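Local structure of peptide synthetase, module 7 (4TX3) at residues 205-210 and 335-340; 308-313 and 329-334. The protein forms a condensation-type domain of a nonribosomal peptide synthetase and, as an X-domain, probably recruits cytochrome P450 oxygenases to the peptide held on the neighbouring carrier domain. One frame throughout, in Å; residues are numbered along the deposited sequence.

Interaction 1: residues 205-210 and 335-340; sequences ITFWRN and RQHLDV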
loop_
_atom_site.group_PDB
_atom_site.type_symbol
_atom_site.label_atom_id
_atom_site.label_comp_id
_atom_site.label_asym_id
_atom_site.label_seq_id
_atom_site.Cartn_x
_atom_site.Cartn_y
_atom_site.Cartn_z
ATOM N N ILE B 205 -13.461 -26.167 15.652
ATOM C CA ILE B 205 -14.122 -27.284 14.976
ATOM C C ILE B 205 -15.546 -27.419 15.504
ATOM O O ILE B 205 -16.478 -27.678 14.755
ATOM C CB ILE B 205 -13.337 -28.606 15.162
ATOM C CG1 ILE B 205 -12.176 -28.672 14.169
ATOM C CG2 ILE B 205 -14.234 -29.818 14.993
ATOM C CD1 ILE B 205 -11.148 -29.730 14.507
ATOM N N THR B 206 -15.706 -27.211 16.801
ATOM C CA THR B 206 -17.009 -27.288 17.435
ATOM C C THR B 206 -17.928 -26.191 16.920
ATOM O O THR B 206 -19.104 -26.440 16.619
ATOM C CB THR B 206 -16.864 -27.197 18.962
ATOM O OG1 THR B 206 -16.199 -28.377 19.425
ATOM C CG2 THR B 206 -18.215 -27.049 19.653
ATOM N N PHE B 207 -17.385 -24.984 16.796
ATOM C CA PHE B 207 -18.153 -23.885 16.231
ATOM C C PHE B 207 -18.729 -24.198 14.848
ATOM O O PHE B 207 -19.912 -23.976 14.606
ATOM C CB PHE B 207 -17.323 -22.609 16.114
ATOM C CG PHE B 207 -18.044 -21.526 15.375
ATOM C CD1 PHE B 207 -18.977 -20.750 16.024
ATOM C CD2 PHE B 207 -17.838 -21.332 14.015
ATOM C CE1 PHE B 207 -19.680 -19.787 15.341
ATOM C CE2 PHE B 207 -18.539 -20.364 13.330
ATOM C CZ PHE B 207 -19.459 -19.588 13.991
ATOM N N TRP B 208 -17.902 -24.686 13.937
ATOM C CA TRP B 208 -18.355 -24.843 12.567
ATOM C C TRP B 208 -19.288 -26.027 12.396
ATOM O O TRP B 208 -20.247 -25.944 11.615
ATOM C CB TRP B 208 -17.162 -24.960 11.603
ATOM C CG TRP B 208 -16.501 -23.635 11.398
ATOM C CD1 TRP B 208 -15.300 -23.228 11.904
ATOM C CD2 TRP B 208 -17.034 -22.515 10.681
ATOM N NE1 TRP B 208 -15.044 -21.929 11.531
ATOM C CE2 TRP B 208 -16.088 -21.469 10.779
ATOM C CE3 TRP B 208 -18.209 -22.300 9.959
ATOM C CZ2 TRP B 208 -16.284 -20.225 10.182
ATOM C CZ3 TRP B 208 -18.407 -21.057 9.366
ATOM C CH2 TRP B 208 -17.449 -20.039 9.481
ATOM N N ARG B 209 -19.020 -27.126 13.097
ATOM C CA ARG B 209 -19.903 -28.290 13.029
ATOM C C ARG B 209 -21.285 -27.873 13.506
ATOM O O ARG B 209 -22.295 -28.325 12.968
ATOM C CB ARG B 209 -19.382 -29.457 13.881
ATOM C CG ARG B 209 -18.164 -30.176 13.318
ATOM C CD ARG B 209 -17.593 -31.172 14.335
ATOM N NE ARG B 209 -18.638 -32.065 14.831
ATOM C CZ ARG B 209 -18.916 -33.258 14.308
ATOM N NH1 ARG B 209 -18.204 -33.720 13.285
ATOM N NH2 ARG B 209 -19.894 -33.996 14.818
ATOM N N ASN B 210 -21.308 -26.993 14.508
ATOM C CA ASN B 210 -22.547 -26.474 15.071
ATOM C C ASN B 210 -23.214 -25.450 14.150
ATOM O O ASN B 210 -24.395 -25.581 13.821
ATOM C CB ASN B 210 -22.290 -25.853 16.451
ATOM C CG ASN B 210 -22.043 -26.909 17.548
ATOM O OD1 ASN B 210 -22.405 -28.076 17.395
ATOM N ND2 ASN B 210 -21.443 -26.484 18.664
ATOM N N ARG B 335 -16.375 -14.804 12.376
ATOM C CA ARG B 335 -15.129 -14.022 12.264
ATOM C C ARG B 335 -14.026 -14.470 13.213
ATOM O O ARG B 335 -12.848 -14.337 12.922
ATOM C CB ARG B 335 -15.426 -12.544 12.543
ATOM C CG ARG B 335 -14.634 -11.558 11.732
ATOM C CD ARG B 335 -15.375 -11.175 10.455
ATOM N NE ARG B 335 -14.516 -10.484 9.489
ATOM C CZ ARG B 335 -14.883 -10.196 8.245
ATOM N NH1 ARG B 335 -16.089 -10.533 7.809
ATOM N NH2 ARG B 335 -14.041 -9.573 7.430
ATOM N N GLN B 336 -14.421 -14.993 14.362
ATOM C CA GLN B 336 -13.473 -15.316 15.406
ATOM C C GLN B 336 -12.916 -16.729 15.302
ATOM O O GLN B 336 -12.025 -17.101 16.061
ATOM C CB GLN B 336 -14.142 -15.120 16.758
ATOM C CG GLN B 336 -14.472 -13.673 17.052
ATOM C CD GLN B 336 -15.300 -13.523 18.298
ATOM O OE1 GLN B 336 -16.085 -14.413 18.648
ATOM N NE2 GLN B 336 -15.120 -12.402 18.997
ATOM N N HIS B 337 -13.427 -17.513 14.358
ATOM C CA HIS B 337 -13.034 -18.907 14.243
ATOM C C HIS B 337 -12.441 -19.221 12.875
ATOM O O HIS B 337 -12.838 -20.204 12.239
ATOM C CB HIS B 337 -14.241 -19.797 14.517
ATOM C CG HIS B 337 -14.970 -19.443 15.779
ATOM N ND1 HIS B 337 -14.627 -19.965 17.009
ATOM C CD2 HIS B 337 -16.019 -18.619 16.000
ATOM C CE1 HIS B 337 -15.431 -19.474 17.933
ATOM N NE2 HIS B 337 -16.286 -18.657 17.349
ATOM N N LEU B 338 -11.484 -18.397 12.436
ATOM C CA LEU B 338 -10.943 -18.496 11.076
ATOM C C LEU B 338 -9.610 -19.233 10.963
ATOM O O LEU B 338 -9.074 -19.361 9.869
ATOM C CB LEU B 338 -10.781 -17.105 10.478
ATOM C CG LEU B 338 -12.079 -16.334 10.269
ATOM C CD1 LEU B 338 -11.797 -15.068 9.473
ATOM C CD2 LEU B 338 -13.111 -17.230 9.574
ATOM N N ASP B 339 -9.079 -19.719 12.080
ATOM C CA ASP B 339 -7.837 -20.493 12.064
ATOM C C ASP B 339 -8.030 -21.878 11.425
ATOM O O ASP B 339 -7.106 -22.406 10.808
ATOM C CB ASP B 339 -7.278 -20.629 13.488
ATOM C CG ASP B 339 -6.933 -19.276 14.111
ATOM O OD1 ASP B 339 -5.842 -18.744 13.814
ATOM O OD2 ASP B 339 -7.754 -18.730 14.885
ATOM N N VAL B 340 -9.217 -22.466 11.559
ATOM C CA VAL B 340 -9.521 -23.655 10.774
ATOM C C VAL B 340 -9.549 -23.286 9.315
ATOM O O VAL B 340 -10.271 -22.363 8.926
ATOM C CB VAL B 340 -10.894 -24.291 11.066
ATOM C CG1 VAL B 340 -10.860 -25.743 10.667
ATOM C CG2 VAL B 340 -11.270 -24.169 12.475
#
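The CA atoms pair Phe-207 with His-337, 7.4 Å apart, and Ile-205 with Val-340, where helix 200-211 meets an irregular loop running the opposite way. The rings of Phe-207 and His-337 form an offset stack: their centroids lie 4.1 Å apart and their planes diverge by only 8°. With CG of Phe-207 anti to the backbone N (chi1 173°), the phenyl ring stands out from the helix and slides one face under the imidazole, whose CD2 sits over the phenyl centre. The CB of Phe-207 adds a CH-pi contact, 3.9 Å from the His-337 ring centroid and almost straight over that face. A flat aromatic suits each place, since a branched aliphatic chain could not be matched plane to plane.

Trp-208 supplies the polar link. Its NE1 donates to the backbone O of His-337 at 2.9 Å, nearly straight at 172° and within the indole plane, the donor being a little tilted from the carbonyl plane. The loop carbonyl thus gains a side-chain partner from the helix, and the buried indole N-H is satisfied. The indole also packs against Leu-338, whose CD2 meets its edge 4.4 Å from CZ2, and against Val-340, whose CG2 lies 4.2 Å from CD1. Beside this, Gln-204 bonds Asp-339 and the backbone N of Val-340, while Asp-339 also pairs with Arg-5. The arrangement is structural packing, a ring stack backed by one indole-to-carbonyl hydrogen bond, within a condensation domain of the CoA-dependent acyltransferase fold, clasping the loop between helices 320-334 and 345-348 to helix 200-211.

Interaction 2: residues 308-313 and 329-334; sequences FPVRTD and EAVREA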
loop_
_atom_site.group_PDB
_atom_site.type_symbol
_atom_site.label_atom_id
_atom_site.label_comp_id
_atom_site.label_asym_id
_atom_site.label_seq_id
_atom_site.Cartn_x
_atom_site.Cartn_y
_atom_site.Cartn_z
ATOM N N PHE B 308 -14.698 -18.327 3.425
ATOM C CA PHE B 308 -15.361 -17.934 4.656
ATOM C C PHE B 308 -16.879 -17.971 4.403
ATOM O O PHE B 308 -17.449 -17.043 3.808
ATOM C CB PHE B 308 -14.887 -16.540 5.086
ATOM C CG PHE B 308 -15.643 -15.967 6.257
ATOM C CD1 PHE B 308 -15.745 -16.676 7.450
ATOM C CD2 PHE B 308 -16.252 -14.717 6.164
ATOM C CE1 PHE B 308 -16.444 -16.153 8.542
ATOM C CE2 PHE B 308 -16.958 -14.180 7.243
ATOM C CZ PHE B 308 -17.058 -14.906 8.438
ATOM N N PRO B 309 -17.527 -19.070 4.819
ATOM C CA PRO B 309 -18.955 -19.316 4.603
ATOM C C PRO B 309 -19.790 -18.788 5.746
ATOM O O PRO B 309 -19.447 -19.029 6.896
ATOM C CB PRO B 309 -19.030 -20.837 4.544
ATOM C CG PRO B 309 -17.961 -21.256 5.506
ATOM C CD PRO B 309 -16.850 -20.257 5.361
ATOM N N VAL B 310 -20.865 -18.074 5.441
ATOM C CA VAL B 310 -21.757 -17.589 6.482
ATOM C C VAL B 310 -23.168 -18.067 6.201
ATOM O O VAL B 310 -23.707 -17.886 5.105
ATOM C CB VAL B 310 -21.709 -16.055 6.612
ATOM C CG1 VAL B 310 -22.799 -15.567 7.560
ATOM C CG2 VAL B 310 -20.323 -15.626 7.116
ATOM N N ARG B 311 -23.741 -18.735 7.192
ATOM C CA ARG B 311 -25.062 -19.297 7.053
ATOM C C ARG B 311 -26.070 -18.270 7.523
ATOM O O ARG B 311 -25.892 -17.650 8.572
ATOM C CB ARG B 311 -25.179 -20.590 7.851
ATOM C CG ARG B 311 -26.490 -21.308 7.699
ATOM C CD ARG B 311 -26.528 -22.483 8.656
ATOM N NE ARG B 311 -27.676 -23.344 8.419
ATOM C CZ ARG B 311 -27.784 -24.577 8.894
ATOM N NH1 ARG B 311 -26.807 -25.087 9.633
ATOM N NH2 ARG B 311 -28.858 -25.306 8.623
ATOM N N THR B 312 -27.127 -18.072 6.748
ATOM C CA THR B 312 -28.109 -17.073 7.126
ATOM C C THR B 312 -29.485 -17.703 7.137
ATOM O O THR B 312 -29.812 -18.487 6.259
ATOM C CB THR B 312 -28.054 -15.853 6.175
ATOM O OG1 THR B 312 -26.785 -15.199 6.336
ATOM C CG2 THR B 312 -29.145 -14.861 6.507
ATOM N N ASP B 313 -30.268 -17.388 8.163
ATOM C CA ASP B 313 -31.627 -17.895 8.283
ATOM C C ASP B 313 -32.642 -16.818 7.916
ATOM O O ASP B 313 -32.727 -15.797 8.589
ATOM C CB ASP B 313 -31.873 -18.405 9.703
ATOM C CG ASP B 313 -33.335 -18.794 9.958
ATOM O OD1 ASP B 313 -34.102 -19.027 8.997
ATOM O OD2 ASP B 313 -33.712 -18.888 11.143
ATOM N N GLU B 329 -24.790 -10.481 12.972
ATOM C CA GLU B 329 -24.565 -11.313 14.137
ATOM C C GLU B 329 -23.775 -12.572 13.768
ATOM O O GLU B 329 -22.786 -12.896 14.423
ATOM C CB GLU B 329 -25.885 -11.694 14.789
ATOM C CG GLU B 329 -25.698 -12.613 15.953
ATOM C CD GLU B 329 -26.949 -12.745 16.782
ATOM O OE1 GLU B 329 -27.671 -13.752 16.595
ATOM O OE2 GLU B 329 -27.209 -11.845 17.615
ATOM N N ALA B 330 -24.205 -13.262 12.712
ATOM C CA ALA B 330 -23.524 -14.460 12.228
ATOM C C ALA B 330 -22.065 -14.200 11.843
ATOM O O ALA B 330 -21.187 -14.992 12.174
ATOM C CB ALA B 330 -24.277 -15.048 11.044
ATOM N N VAL B 331 -21.805 -13.099 11.141
ATOM C CA VAL B 331 -20.454 -12.806 10.682
ATOM C C VAL B 331 -19.531 -12.520 11.861
ATOM O O VAL B 331 -18.446 -13.095 11.957
ATOM C CB VAL B 331 -20.429 -11.611 9.705
ATOM C CG1 VAL B 331 -19.001 -11.184 9.404
ATOM C CG2 VAL B 331 -21.156 -11.962 8.427
ATOM N N ARG B 332 -19.978 -11.634 12.750
ATOM C CA ARG B 332 -19.262 -11.276 13.975
ATOM C C ARG B 332 -18.842 -12.511 14.805
ATOM O O ARG B 332 -17.718 -12.577 15.300
ATOM C CB ARG B 332 -20.136 -10.321 14.800
ATOM C CG ARG B 332 -20.009 -10.385 16.315
ATOM C CD ARG B 332 -20.574 -9.101 16.918
ATOM N NE ARG B 332 -19.989 -7.923 16.272
ATOM C CZ ARG B 332 -20.555 -6.715 16.206
ATOM N NH1 ARG B 332 -21.750 -6.502 16.750
ATOM N NH2 ARG B 332 -19.923 -5.715 15.592
ATOM N N GLU B 333 -19.719 -13.504 14.914
ATOM C CA GLU B 333 -19.381 -14.745 15.607
ATOM C C GLU B 333 -18.411 -15.634 14.797
ATOM O O GLU B 333 -17.417 -16.136 15.333
ATOM C CB GLU B 333 -20.665 -15.519 15.934
ATOM C CG GLU B 333 -20.570 -16.439 17.144
ATOM C CD GLU B 333 -21.782 -17.372 17.278
ATOM O OE1 GLU B 333 -22.689 -17.312 16.408
ATOM O OE2 GLU B 333 -21.821 -18.165 18.251
ATOM N N ALA B 334 -18.696 -15.832 13.512
ATOM C CA ALA B 334 -17.859 -16.703 12.680
ATOM C C ALA B 334 -16.455 -16.132 12.501
ATOM O O ALA B 334 -15.486 -16.881 12.483
ATOM C CB ALA B 334 -18.512 -16.933 11.324
#
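Val-310 in strand 306-313 lies against Val-331 in helix 320-334, their CA atoms 6.5 Å apart. The strand and helix axes approach to 8.3 Å and run roughly antiparallel, at 144°, as befits a helix that doubles back over the strand preceding it.

Apolar contacts carry the interface. Val-310 spreads its two methyls over neighbouring helix residues: its CG1 touches the CB of Ala-330 at 3.8 Å, and its CG2 meets CG2 of Val-331 at 4.0 Å, the two valine side chains crossing at about a right angle. Valine favours extended backbone and presents two methyls at once, while the single methyl of Ala-330 allows the close approach.

The aromatic contact lies one turn further along the helix. A first torsion of 173° swings the Phe-308 ring away from its own backbone N, so that its edge, not its face, meets Ala-334: CE1 is 3.6 Å from the alanine CB. CE2 reaches Val-331 CG1 at 4.2 Å. Replacing Phe-308 by an alanine would probably open a gap beside Ala-334 and Val-331 and cost this end of the helix much of its grip on the strand.

Several polar groups of the strand find partners beyond the two segments. Val-310 and Thr-312 make backbone hydrogen bonds to Ile-284 and Leu-282 of strand 281-288. Arg-311 sends its extended side chain away from the helix, where it forms a salt bridge with Asp-281 and hydrogen bonds to the carbonyls of His-211 and Ala-213. Since no hydrogen bond or salt bridge joins strand and helix here, the contact depends on burial of hydrocarbon and on complementary shape, with Ala-330 and Ala-334 probably permitting the close approach.

In the fold
Interactions 1 and 2 lie side by side, their centres about 10 Å apart, and touch each other directly. Chain order explains this: strand 306-313 leads into helix 320-334, whose end passes straight into the loop of 335-340, so interaction 2 places the helix from which the loop of interaction 1 departs. Several packing contacts join them, among them Phe-207 CZ at 3.5 Å from Ala-334 CA, Trp-208 CZ3 at 3.4 Å from Pro-309 O, and Leu-338 CD2 at 3.4 Å from Phe-308 CD1. Helix 200-211 therefore packs on strand, helix and loop together. Their centres lie about 20 and 19 Å from the centre of the chain, on the same side, and both look structural.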